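PDB 4OQY: (S)-imine reductase from Streptomyces sp. GF3546, which reduces imines to amines with S selectivity, probably using NADPH as the hydride donor. Local coordinates for residues A17-N20 and T21-N25; N193-S196 and A197-L201; S279-I282 and E283-K286. All coordinates share one frame; numbering follows the deposited sequence.

In the fold
The three contacts follow one another along the chain without nesting or crossing, and each lies within one unbroken run of residues. Contact 1 (17-25) forms the last turns of helix 13-24 and joins no distant loop; it belongs to the N-terminal nucleotide-binding range, between strands 6-9 and 29-32. Contact 2 (193-201) closes the short turn from the long helix 163-192 into helix 197-207. Contact 3 (279-286) makes up the short helix 281-285 near the C terminus, which packs on helix 256-270. Contacts 2 and 3 share the C-terminal range, with centres about 34 Å apart, and both touch the second subunit; contact 1, centred more than 40 Å from either, does not.

Contact 1 (A17-N20 and T21-N25); sequences AMVN and TFLDN
Four backbone bonds, each from residue i+4 to i, join 17-20 to 21-25 as continuous alpha helix: Thr21 N to Ala17 O, Phe22 N to Met18 O, Leu23 N to Val19 O and Asp24 N to Asn20 O, the last at 2.8 Å with an N-H...O angle of 164°. Val19 and Leu23, one turn apart, lie side by side and point the same way, with Val19 CG1 3.9 Å from Leu23 CD1. CG1 comes to lie there because it stands opposite the backbone N (chi1 174°), on the carbonyl side. The ring of Phe22 leans back along the helix, its CD2 3.3 Å from Met18 O in an oblique approach. At the C-terminal end, Asn20 O takes a second bond from Arg45 NH1, while Arg45 NH2 forms a salt bridge with Asp24 OD1, which pins the last turn to a residue beyond it in the chain. Val19 and Phe22 both rest on Val8 and Val29, side chains of the two flanking strands. This is the helix of a Rossmann beta-alpha-beta unit, strand 6-9, helix 13-24, strand 29-32, in which Leu11 and Gly12 of the preceding turn and Met14 in the helix's first turn bind NADPH.

Contact 2 (N193-S196 and A197-L201); sequences NGVS and AKELL
Ser196 and Glu199 meet at a helix N-cap: Ser196 OG accepts the first-turn amide of Glu199, with Glu199 N 3.0 Å from Ser196 OG and an N-H...O angle of 159°. The cap opens helix 197-207 two residues after Gly194, whose positive phi (78°) marks it as the C-prime residue of a Schellman motif ending helix 163-192, so that one helix stops and the next begins within a few residues. Close packing is concentrated around Ser196 and Val195. The chi1 of Ser196 (79°) sets OG between its own backbone N and carbonyl carbon, facing the start of the helix, and Glu199 CB comes within 3.3 Å of that oxygen. On the buried side, Val195 CG1 is 4.1 Å from both Glu199 CG and Leu200 CB, and the valine crosses each of these side chains at about a right angle. Met167 of the second subunit packs on Val195, and Tyr168 of that subunit on Glu199 and Leu200, so this apolar patch continues into the dimer interface. Asn193 meets the same subunit, its OD1 hydrogen-bonded to Arg101 of the second subunit. The opposite character belongs to Lys198, an exposed residue: its CG passes 3.7 Å from Ser196 OG, but the rest of the chain leads away from 193-196. Glu199 is likewise exposed and runs extended beyond CG, its carboxylate making a long, weak ion pair with Arg158 of the second subunit. The first full helical turn is fixed by the backbone of the capping residue itself, Leu200 N lying 2.9 Å from Ser196 O, nearly in line with the carbonyl bond.

Contact 3 (S279-I282 and E283-K286); sequences SSLI and EVLK
The carboxylate of Glu283, on a side chain whose CB lies 3.3 Å from Ser280 O, is the flat group that Lys286 engages: NZ reaches OE2 on its syn side, 33° out of the carboxylate plane. This salt bridge, an i to i+3 pair along one helix turn, spans 3.0 Å from Lys286 NZ to Glu283 OE2, and the same ammonium makes a weak bond to OE1. The bend of Glu283 at chi2 (-50°) turns the carboxylate round the helix toward the lysine. On its way there the lysine chain passes Ile282 obliquely, with Lys286 CE 3.9 Å from Ile282 CG2, and its CG lies 3.0 Å from Ile282 O, a tight approach. An alanine in place of Lys286 would probably leave the Glu283 carboxylate without this positive mate and strip the aliphatic cover from Ile282 CG2.

Backbone bonds of the i+3 and i+4 kinds occur together in this short helix, most of them weak. Ser280 O takes weak bonds from both Glu283 N and Val284 N, whereas Leu285 N gives a better bond to Leu281 O at 3.0 Å and a weak one to Ile282 O. On another side of the helix, Leu281 CD2 and Val284 CG2 run alongside each other at 4.2 Å. Leu281, Val284 and Leu285 pack on helix 256-270 through Ile264, Phe265 and Ala267, while Leu181, Tyr184 and Gln185, on helix 163-192 of the second subunit, pack on Leu281, Ile282 and Leu285, so helix 281-285 bridges a helix of its own chain and one of the partner.

Contact 1 (A17-N20 and T21-N25)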
loop_
_atom_site.group_PDB
_atom_site.type_symbol
_atom_site.label_atom_id
_atom_site.label_comp_id
_atom_site.label_asym_id
_atom_site.label_seq_id
_atom_site.Cartn_x
_atom_site.Cartn_y
_atom_site.Cartn_z
ATOM N N ALA B 17 -16.810 12.823 18.345
ATOM C CA ALA B 17 -16.893 11.377 18.553
ATOM C C ALA B 17 -16.444 10.973 19.953
ATOM O O ALA B 17 -17.034 10.101 20.601
ATOM C CB ALA B 17 -16.052 10.656 17.499
ATOM N N MET B 18 -15.374 11.607 20.421
ATOM C CA MET B 18 -14.838 11.282 21.737
ATOM C C MET B 18 -15.810 11.680 22.841
ATOM O O MET B 18 -16.050 10.917 23.783
ATOM C CB MET B 18 -13.475 11.975 21.946
ATOM C CG MET B 18 -12.386 11.391 21.074
ATOM S SD MET B 18 -10.820 12.302 21.183
ATOM C CE MET B 18 -9.909 11.361 19.987
ATOM N N VAL B 19 -16.355 12.888 22.728
ATOM C CA VAL B 19 -17.305 13.371 23.727
ATOM C C VAL B 19 -18.517 12.422 23.744
ATOM O O VAL B 19 -18.910 11.968 24.809
ATOM C CB VAL B 19 -17.727 14.845 23.488
ATOM C CG1 VAL B 19 -18.828 15.239 24.459
ATOM C CG2 VAL B 19 -16.533 15.794 23.644
ATOM N N ASN B 20 -19.063 12.113 22.568
ATOM C CA ASN B 20 -20.262 11.246 22.473
ATOM C C ASN B 20 -20.004 9.904 23.101
ATOM O O ASN B 20 -20.833 9.378 23.826
ATOM C CB ASN B 20 -20.697 11.050 21.019
ATOM C CG ASN B 20 -21.470 12.245 20.470
ATOM O OD1 ASN B 20 -21.144 12.774 19.405
ATOM N ND2 ASN B 20 -22.512 12.654 21.182
ATOM N N THR B 21 -18.824 9.371 22.831
ATOM C CA THR B 21 -18.425 8.096 23.386
ATOM C C THR B 21 -18.273 8.146 24.916
ATOM O O THR B 21 -18.715 7.216 25.630
ATOM C CB THR B 21 -17.145 7.597 22.715
ATOM O OG1 THR B 21 -17.431 7.339 21.335
ATOM C CG2 THR B 21 -16.659 6.328 23.376
ATOM N N PHE B 22 -17.661 9.215 25.422
ATOM C CA PHE B 22 -17.555 9.406 26.875
ATOM C C PHE B 22 -18.940 9.488 27.538
ATOM O O PHE B 22 -19.197 8.860 28.582
ATOM C CB PHE B 22 -16.735 10.680 27.208
ATOM C CG PHE B 22 -15.229 10.497 27.205
ATOM C CD1 PHE B 22 -14.640 9.428 27.850
ATOM C CD2 PHE B 22 -14.403 11.471 26.646
ATOM C CE1 PHE B 22 -13.275 9.274 27.869
ATOM C CE2 PHE B 22 -13.022 11.334 26.673
ATOM C CZ PHE B 22 -12.458 10.241 27.290
ATOM N N LEU B 23 -19.837 10.254 26.920
ATOM C CA LEU B 23 -21.187 10.408 27.432
ATOM C C LEU B 23 -21.981 9.103 27.358
ATOM O O LEU B 23 -22.657 8.750 28.312
ATOM C CB LEU B 23 -21.942 11.478 26.653
ATOM C CG LEU B 23 -21.445 12.900 26.853
ATOM C CD1 LEU B 23 -22.166 13.799 25.876
ATOM C CD2 LEU B 23 -21.672 13.346 28.290
ATOM N N ASP B 24 -21.873 8.383 26.242
ATOM C CA ASP B 24 -22.499 7.044 26.097
ATOM C C ASP B 24 -22.140 6.111 27.229
ATOM O O ASP B 24 -22.935 5.249 27.616
ATOM C CB ASP B 24 -22.053 6.373 24.798
ATOM C CG ASP B 24 -22.648 7.031 23.547
ATOM O OD1 ASP B 24 -23.550 7.878 23.660
ATOM O OD2 ASP B 24 -22.213 6.690 22.432
ATOM N N ASN B 25 -20.930 6.269 27.754
ATOM C CA ASN B 25 -20.449 5.402 28.815
ATOM C C ASN B 25 -20.581 5.989 30.224
ATOM O O ASN B 25 -20.007 5.459 31.161
ATOM C CB ASN B 25 -18.997 4.987 28.531
ATOM C CG ASN B 25 -18.872 4.031 27.351
ATOM O OD1 ASN B 25 -18.628 4.439 26.209
ATOM N ND2 ASN B 25 -19.070 2.749 27.620
#

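Contact 2 (N193-S196 and A197-L201)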
loop_
_atom_site.group_PDB
_atom_site.type_symbol
_atom_site.label_atom_id
_atom_site.label_comp_id
_atom_site.label_asym_id
_atom_site.label_seq_id
_atom_site.Cartn_x
_atom_site.Cartn_y
_atom_site.Cartn_z
ATOM N N ASN B 193 -4.914 4.305 -20.413
ATOM C CA ASN B 193 -4.978 3.102 -21.265
ATOM C C ASN B 193 -6.414 2.772 -21.655
ATOM O O ASN B 193 -6.703 1.665 -22.101
ATOM C CB ASN B 193 -4.353 1.895 -20.551
ATOM C CG ASN B 193 -2.838 1.872 -20.647
ATOM O OD1 ASN B 193 -2.275 1.367 -21.620
ATOM N ND2 ASN B 193 -2.167 2.426 -19.645
ATOM N N GLY B 194 -7.318 3.731 -21.478
ATOM C CA GLY B 194 -8.715 3.565 -21.862
ATOM C C GLY B 194 -9.595 2.752 -20.926
ATOM O O GLY B 194 -10.679 2.318 -21.318
ATOM N N VAL B 195 -9.146 2.534 -19.694
ATOM C CA VAL B 195 -9.957 1.841 -18.694
ATOM C C VAL B 195 -10.450 2.859 -17.679
ATOM O O VAL B 195 -9.647 3.532 -17.029
ATOM C CB VAL B 195 -9.171 0.719 -17.994
ATOM C CG1 VAL B 195 -10.070 -0.073 -17.053
ATOM C CG2 VAL B 195 -8.541 -0.197 -19.032
ATOM N N SER B 196 -11.773 2.945 -17.545
ATOM C CA SER B 196 -12.390 3.921 -16.676
ATOM C C SER B 196 -12.099 3.583 -15.238
ATOM O O SER B 196 -11.913 2.421 -14.879
ATOM C CB SER B 196 -13.900 3.945 -16.867
ATOM O OG SER B 196 -14.488 2.865 -16.171
ATOM N N ALA B 197 -12.076 4.622 -14.417
ATOM C CA ALA B 197 -11.755 4.479 -13.008
ATOM C C ALA B 197 -12.769 3.562 -12.351
ATOM O O ALA B 197 -12.415 2.774 -11.485
ATOM C CB ALA B 197 -11.705 5.839 -12.317
ATOM N N LYS B 198 -14.018 3.616 -12.794
ATOM C CA LYS B 198 -15.038 2.785 -12.178
ATOM C C LYS B 198 -14.907 1.314 -12.564
ATOM O O LYS B 198 -15.161 0.430 -11.747
ATOM C CB LYS B 198 -16.441 3.348 -12.443
ATOM C CG LYS B 198 -17.173 2.879 -13.689
ATOM C CD LYS B 198 -18.386 3.773 -13.947
ATOM C CE LYS B 198 -18.745 3.883 -15.424
ATOM N NZ LYS B 198 -19.679 2.812 -15.870
ATOM N N GLU B 199 -14.473 1.044 -13.786
ATOM C CA GLU B 199 -14.195 -0.329 -14.183
ATOM C C GLU B 199 -12.943 -0.884 -13.475
ATOM O O GLU B 199 -12.901 -2.050 -13.078
ATOM C CB GLU B 199 -14.043 -0.417 -15.699
ATOM C CG GLU B 199 -13.644 -1.794 -16.212
ATOM C CD GLU B 199 -13.738 -1.916 -17.725
ATOM O OE1 GLU B 199 -14.476 -1.125 -18.360
ATOM O OE2 GLU B 199 -13.098 -2.834 -18.282
ATOM N N LEU B 200 -11.919 -0.057 -13.309
ATOM C CA LEU B 200 -10.691 -0.512 -12.632
ATOM C C LEU B 200 -10.804 -0.516 -11.102
ATOM O O LEU B 200 -10.101 -1.269 -10.424
ATOM C CB LEU B 200 -9.510 0.368 -13.049
ATOM C CG LEU B 200 -8.107 -0.082 -12.657
ATOM C CD1 LEU B 200 -7.752 -1.458 -13.202
ATOM C CD2 LEU B 200 -7.125 0.950 -13.179
ATOM N N LEU B 201 -11.698 0.320 -10.567
ATOM C CA LEU B 201 -11.827 0.517 -9.113
ATOM C C LEU B 201 -11.860 -0.781 -8.267
ATOM O O LEU B 201 -11.065 -0.913 -7.345
ATOM C CB LEU B 201 -13.045 1.400 -8.778
ATOM C CG LEU B 201 -12.929 2.164 -7.457
ATOM C CD1 LEU B 201 -11.883 3.279 -7.555
ATOM C CD2 LEU B 201 -14.272 2.736 -7.024
#

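Contact 3 (S279-I282 and E283-K286)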
loop_
_atom_site.group_PDB
_atom_site.type_symbol
_atom_site.label_atom_id
_atom_site.label_comp_id
_atom_site.label_asym_id
_atom_site.label_seq_id
_atom_site.Cartn_x
_atom_site.Cartn_y
_atom_site.Cartn_z
ATOM N N SER B 279 14.341 -7.474 2.145
ATOM C CA SER B 279 14.425 -6.745 3.363
ATOM C C SER B 279 15.746 -5.978 3.473
ATOM O O SER B 279 15.856 -5.119 4.325
ATOM C CB SER B 279 14.297 -7.677 4.547
ATOM O OG SER B 279 15.403 -8.537 4.632
ATOM N N SER B 280 16.738 -6.300 2.635
ATOM C CA SER B 280 17.988 -5.518 2.587
ATOM C C SER B 280 17.692 -4.037 2.279
ATOM O O SER B 280 18.511 -3.144 2.562
ATOM C CB SER B 280 18.969 -6.129 1.573
ATOM O OG SER B 280 18.543 -5.938 0.239
ATOM N N LEU B 281 16.503 -3.770 1.735
ATOM C CA LEU B 281 16.081 -2.405 1.461
ATOM C C LEU B 281 15.939 -1.558 2.728
ATOM O O LEU B 281 16.056 -0.346 2.661
ATOM C CB LEU B 281 14.794 -2.379 0.630
ATOM C CG LEU B 281 14.970 -2.836 -0.824
ATOM C CD1 LEU B 281 13.628 -3.084 -1.495
ATOM C CD2 LEU B 281 15.803 -1.834 -1.601
ATOM N N ILE B 282 15.709 -2.195 3.875
ATOM C CA ILE B 282 15.671 -1.479 5.149
ATOM C C ILE B 282 17.012 -0.770 5.374
ATOM O O ILE B 282 17.037 0.392 5.775
ATOM C CB ILE B 282 15.354 -2.415 6.331
ATOM C CG1 ILE B 282 13.959 -3.051 6.158
ATOM C CG2 ILE B 282 15.381 -1.647 7.637
ATOM C CD1 ILE B 282 13.681 -4.212 7.086
ATOM N N GLU B 283 18.109 -1.450 5.040
ATOM C CA GLU B 283 19.475 -0.857 5.122
ATOM C C GLU B 283 19.650 0.341 4.216
ATOM O O GLU B 283 20.264 1.333 4.593
ATOM C CB GLU B 283 20.569 -1.852 4.721
ATOM C CG GLU B 283 20.571 -3.176 5.450
ATOM C CD GLU B 283 20.507 -2.996 6.943
ATOM O OE1 GLU B 283 21.344 -2.244 7.486
ATOM O OE2 GLU B 283 19.602 -3.605 7.567
ATOM N N VAL B 284 19.134 0.239 3.006
ATOM C CA VAL B 284 19.180 1.334 2.068
ATOM C C VAL B 284 18.422 2.541 2.616
ATOM O O VAL B 284 18.831 3.675 2.438
ATOM C CB VAL B 284 18.558 0.923 0.729
ATOM C CG1 VAL B 284 18.570 2.085 -0.251
ATOM C CG2 VAL B 284 19.275 -0.298 0.167
ATOM N N LEU B 285 17.294 2.296 3.269
ATOM C CA LEU B 285 16.458 3.402 3.717
ATOM C C LEU B 285 16.893 4.041 5.029
ATOM O O LEU B 285 16.358 5.062 5.416
ATOM C CB LEU B 285 14.996 2.940 3.817
ATOM C CG LEU B 285 14.358 2.544 2.479
ATOM C CD1 LEU B 285 13.000 1.905 2.712
ATOM C CD2 LEU B 285 14.220 3.711 1.512
ATOM N N LYS B 286 17.850 3.437 5.714
ATOM C CA LYS B 286 18.306 3.954 7.002
ATOM C C LYS B 286 19.071 5.271 6.901
ATOM O O LYS B 286 19.146 5.979 7.893
ATOM C CB LYS B 286 19.162 2.918 7.710
ATOM C CG LYS B 286 18.362 1.716 8.147
ATOM C CD LYS B 286 19.251 0.846 8.992
ATOM C CE LYS B 286 18.435 -0.243 9.630
ATOM N NZ LYS B 286 19.195 -1.521 9.642
#